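PDB 4KZS: LPP20 lipofamily protein from Helicobacter pylori R046Wa, which is a secreted protein of unknown function, possibly connected with the outer membrane and the Tol-Pal system. Local coordinates for residues 179-184 with 206-211. Residues are numbered along the deposited sequence; the frame is centred on the assembly and turned at random.
Sequences KVQITF and PSDEEK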
ATOM      1  N   LYS A 179      -1.773  17.875  -0.781  1.00 68.10           N
ATOM      2  CA  LYS A 179      -1.989  19.234  -0.351  1.00 63.62           C
ATOM      3  C   LYS A 179      -3.076  19.239   0.709  1.00 62.95           C
ATOM      4  O   LYS A 179      -4.200  18.805   0.449  1.00 75.81           O
ATOM      5  CB  LYS A 179      -2.392  20.095  -1.556  1.00 68.30           C
ATOM      6  CG  LYS A 179      -1.264  20.511  -2.532  1.00 73.23           C
ATOM      7  CD  LYS A 179      -1.767  20.442  -3.968  1.00 76.49           C
ATOM      8  CE  LYS A 179      -0.812  21.023  -4.979  1.00 75.55           C
ATOM      9  NZ  LYS A 179      -1.103  22.464  -5.148  1.00 71.09           N
ATOM     10  N   VAL A 180      -2.720  19.667   1.915  1.00 58.87           N
ATOM     11  CA  VAL A 180      -3.709  20.031   2.911  1.00 68.59           C
ATOM     12  C   VAL A 180      -3.352  21.335   3.615  1.00 83.38           C
ATOM     13  O   VAL A 180      -2.193  21.539   4.005  1.00 80.75           O
ATOM     14  CB  VAL A 180      -3.923  18.909   3.922  1.00 69.46           C
ATOM     15  CG1 VAL A 180      -4.127  17.611   3.163  1.00 72.26           C
ATOM     16  CG2 VAL A 180      -2.762  18.791   4.912  1.00 64.67           C
ATOM     17  N   GLN A 181      -4.350  22.211   3.755  1.00 89.85           N
ATOM     18  CA  GLN A 181      -4.213  23.481   4.491  1.00 92.57           C
ATOM     19  C   GLN A 181      -3.818  23.264   5.944  1.00 85.60           C
ATOM     20  O   GLN A 181      -4.336  22.374   6.593  1.00100.47           O
ATOM     21  CB  GLN A 181      -5.515  24.277   4.428  1.00 99.44           C
ATOM     22  CG  GLN A 181      -5.406  25.725   4.880  1.00119.49           C
ATOM     23  CD  GLN A 181      -6.532  26.572   4.321  1.00130.57           C
ATOM     24  OE1 GLN A 181      -7.710  26.226   4.455  1.00129.57           O
ATOM     25  NE2 GLN A 181      -6.177  27.688   3.688  1.00132.83           N
ATOM     26  N   ILE A 182      -2.890  24.069   6.443  1.00 83.67           N
ATOM     27  CA  ILE A 182      -2.427  23.930   7.812  1.00 77.96           C
ATOM     28  C   ILE A 182      -2.576  25.261   8.545  1.00 90.55           C
ATOM     29  O   ILE A 182      -1.823  26.202   8.307  1.00101.59           O
ATOM     30  CB  ILE A 182      -0.981  23.403   7.883  1.00 69.17           C
ATOM     31  CG1 ILE A 182      -0.915  21.971   7.345  1.00 76.03           C
ATOM     32  CG2 ILE A 182      -0.448  23.470   9.309  1.00 63.17           C
ATOM     33  CD1 ILE A 182       0.477  21.360   7.361  1.00 82.11           C
ATOM     34  N   THR A 183      -3.566  25.319   9.432  1.00102.93           N
ATOM     35  CA  THR A 183      -3.877  26.506  10.228  1.00102.40           C
ATOM     36  C   THR A 183      -3.180  26.487  11.593  1.00102.10           C
ATOM     37  O   THR A 183      -2.915  25.423  12.162  1.00103.92           O
ATOM     38  CB  THR A 183      -5.410  26.645  10.407  1.00104.64           C
ATOM     39  OG1 THR A 183      -6.051  26.535   9.128  1.00101.09           O
ATOM     40  CG2 THR A 183      -5.796  27.986  11.029  1.00107.44           C
ATOM     41  N   PHE A 184      -2.879  27.679  12.097  1.00104.30           N
ATOM     42  CA  PHE A 184      -2.447  27.849  13.474  1.00114.37           C
ATOM     43  C   PHE A 184      -3.275  28.892  14.270  1.00135.14           C
ATOM     44  O   PHE A 184      -4.176  29.542  13.724  1.00131.72           O
ATOM     45  CB  PHE A 184      -0.971  28.191  13.482  1.00106.64           C
ATOM     46  CG  PHE A 184      -0.068  27.001  13.357  1.00100.00           C
ATOM     47  CD1 PHE A 184      -0.073  26.214  12.213  1.00 99.29           C
ATOM     48  CD2 PHE A 184       0.833  26.694  14.385  1.00102.05           C
ATOM     49  CE1 PHE A 184       0.791  25.126  12.107  1.00100.62           C
ATOM     50  CE2 PHE A 184       1.706  25.617  14.286  1.00 89.65           C
ATOM     51  CZ  PHE A 184       1.679  24.828  13.145  1.00 92.66           C
ATOM     52  N   PRO A 206       1.811  21.561   2.698  1.00 47.49           N
ATOM     53  CA  PRO A 206       0.985  22.661   3.245  1.00 47.56           C
ATOM     54  C   PRO A 206       0.396  23.488   2.140  1.00 52.98           C
ATOM     55  O   PRO A 206       1.111  23.950   1.263  1.00 53.90           O
ATOM     56  CB  PRO A 206       1.967  23.445   4.082  1.00 43.93           C
ATOM     57  CG  PRO A 206       2.964  22.403   4.515  1.00 47.48           C
ATOM     58  CD  PRO A 206       3.170  21.565   3.276  1.00 43.43           C
ATOM     59  N   SER A 207      -0.919  23.612   2.108  1.00 63.00           N
ATOM     60  CA  SER A 207      -1.508  24.386   1.017  1.00 72.46           C
ATOM     61  C   SER A 207      -2.449  25.420   1.545  1.00 80.42           C
ATOM     62  O   SER A 207      -2.711  25.449   2.749  1.00 82.67           O
ATOM     63  CB  SER A 207      -2.191  23.518  -0.016  1.00 66.58           C
ATOM     64  OG  SER A 207      -2.512  24.308  -1.141  1.00 79.71           O
ATOM     65  N   ASP A 208      -2.896  26.304   0.650  1.00 90.32           N
ATOM     66  CA  ASP A 208      -3.693  27.478   1.017  1.00 99.49           C
ATOM     67  C   ASP A 208      -4.930  27.519   0.143  1.00103.67           C
ATOM     68  O   ASP A 208      -5.918  28.164   0.489  1.00113.58           O
ATOM     69  CB  ASP A 208      -2.889  28.785   0.883  1.00103.81           C
ATOM     70  CG  ASP A 208      -2.148  29.180   2.179  1.00109.59           C
ATOM     71  OD1 ASP A 208      -1.096  29.843   2.072  1.00122.15           O
ATOM     72  OD2 ASP A 208      -2.599  28.832   3.294  1.00101.26           O
ATOM     73  N   GLU A 209      -4.878  26.817  -0.988  1.00103.22           N
ATOM     74  CA  GLU A 209      -6.079  26.546  -1.778  1.00111.14           C
ATOM     75  C   GLU A 209      -7.114  25.880  -0.874  1.00115.29           C
ATOM     76  O   GLU A 209      -6.760  25.163   0.061  1.00114.11           O
ATOM     77  CB  GLU A 209      -5.758  25.620  -2.945  1.00108.07           C
ATOM     78  CG  GLU A 209      -4.405  25.874  -3.597  1.00113.80           C
ATOM     79  CD  GLU A 209      -4.053  24.836  -4.650  1.00112.70           C
ATOM     80  OE1 GLU A 209      -2.876  24.756  -5.048  1.00125.36           O
ATOM     81  OE2 GLU A 209      -4.950  24.095  -5.091  1.00116.16           O
ATOM     82  N   GLU A 210      -8.390  26.121  -1.132  1.00114.39           N
ATOM     83  CA  GLU A 210      -9.425  25.538  -0.291  1.00123.44           C
ATOM     84  C   GLU A 210     -10.161  24.427  -1.024  1.00129.84           C
ATOM     85  O   GLU A 210      -9.782  24.041  -2.135  1.00132.05           O
ATOM     86  CB  GLU A 210     -10.405  26.605   0.212  1.00133.86           C
ATOM     87  CG  GLU A 210      -9.910  27.391   1.423  1.00150.48           C
ATOM     88  CD  GLU A 210     -10.987  28.276   2.058  1.00153.79           C
ATOM     89  OE1 GLU A 210     -12.138  27.811   2.248  1.00140.86           O
ATOM     90  OE2 GLU A 210     -10.676  29.444   2.385  1.00151.54           O
ATOM     91  N   LYS A 211     -11.220  23.930  -0.388  1.00136.82           N
ATOM     92  CA  LYS A 211     -11.994  22.798  -0.889  1.00136.67           C
ATOM     93  C   LYS A 211     -11.134  21.533  -0.754  1.00132.12           C
ATOM     94  O   LYS A 211     -11.068  20.705  -1.679  1.00118.71           O
ATOM     95  CB  LYS A 211     -12.461  23.044  -2.336  1.00140.32           C
ATOM     96  CG  LYS A 211     -13.916  22.689  -2.617  1.00142.84           C
ATOM     97  CD  LYS A 211     -14.366  23.241  -3.968  1.00135.92           C
ATOM     98  CE  LYS A 211     -15.865  23.091  -4.187  1.00127.67           C
ATOM     99  NZ  LYS A 211     -16.621  23.838  -3.143  1.00128.52           N
TER
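Lys179 reaches Glu209 with the end of its side chain: NZ forms a salt bridge to OE1 of Glu209, 2.9 Å away, while CB of Lys179 rests against CB of Ser207. The long chain bends at chi2 (141°) and again at chi4 (-90°), which carries the ammonium across to the oncoming carboxylate; two long, charged residues suit this exposed margin.

Val180 contributes through its backbone. N of Ser207 donates to O of Val180, 3.1 Å away, and the same oxygen receives a CA-H...O contact from Pro206, which has no N-H to offer. The branched side chain turns inward onto Phe133, Leu204 and Ile215, as befits a buried strand position.

At Gln181, CA makes a second CA-H...O contact, to O of Ser207. With CG anti to the backbone N (chi1 -167°), the extended side chain runs past that same oxygen; OE1 meets the aliphatic CG of Glu210, and NE2 lies by O of Asp208 without hydrogen-bonding to it. A long polar amide suits this partly exposed site.

Ile182 lays CD1 beside CG of Pro206 at 3.9 Å; the side chain of Ile182 also meets Tyr200 and that of Pro206 meets Ile197, both on helix 190-200.

Strand 179-182, helix 190-200 and strand 205-207 form a beta-alpha-beta crossover, whose loosely paired parallel strands are the central and one outer strand of a small three-stranded sheet in the C-terminal domain.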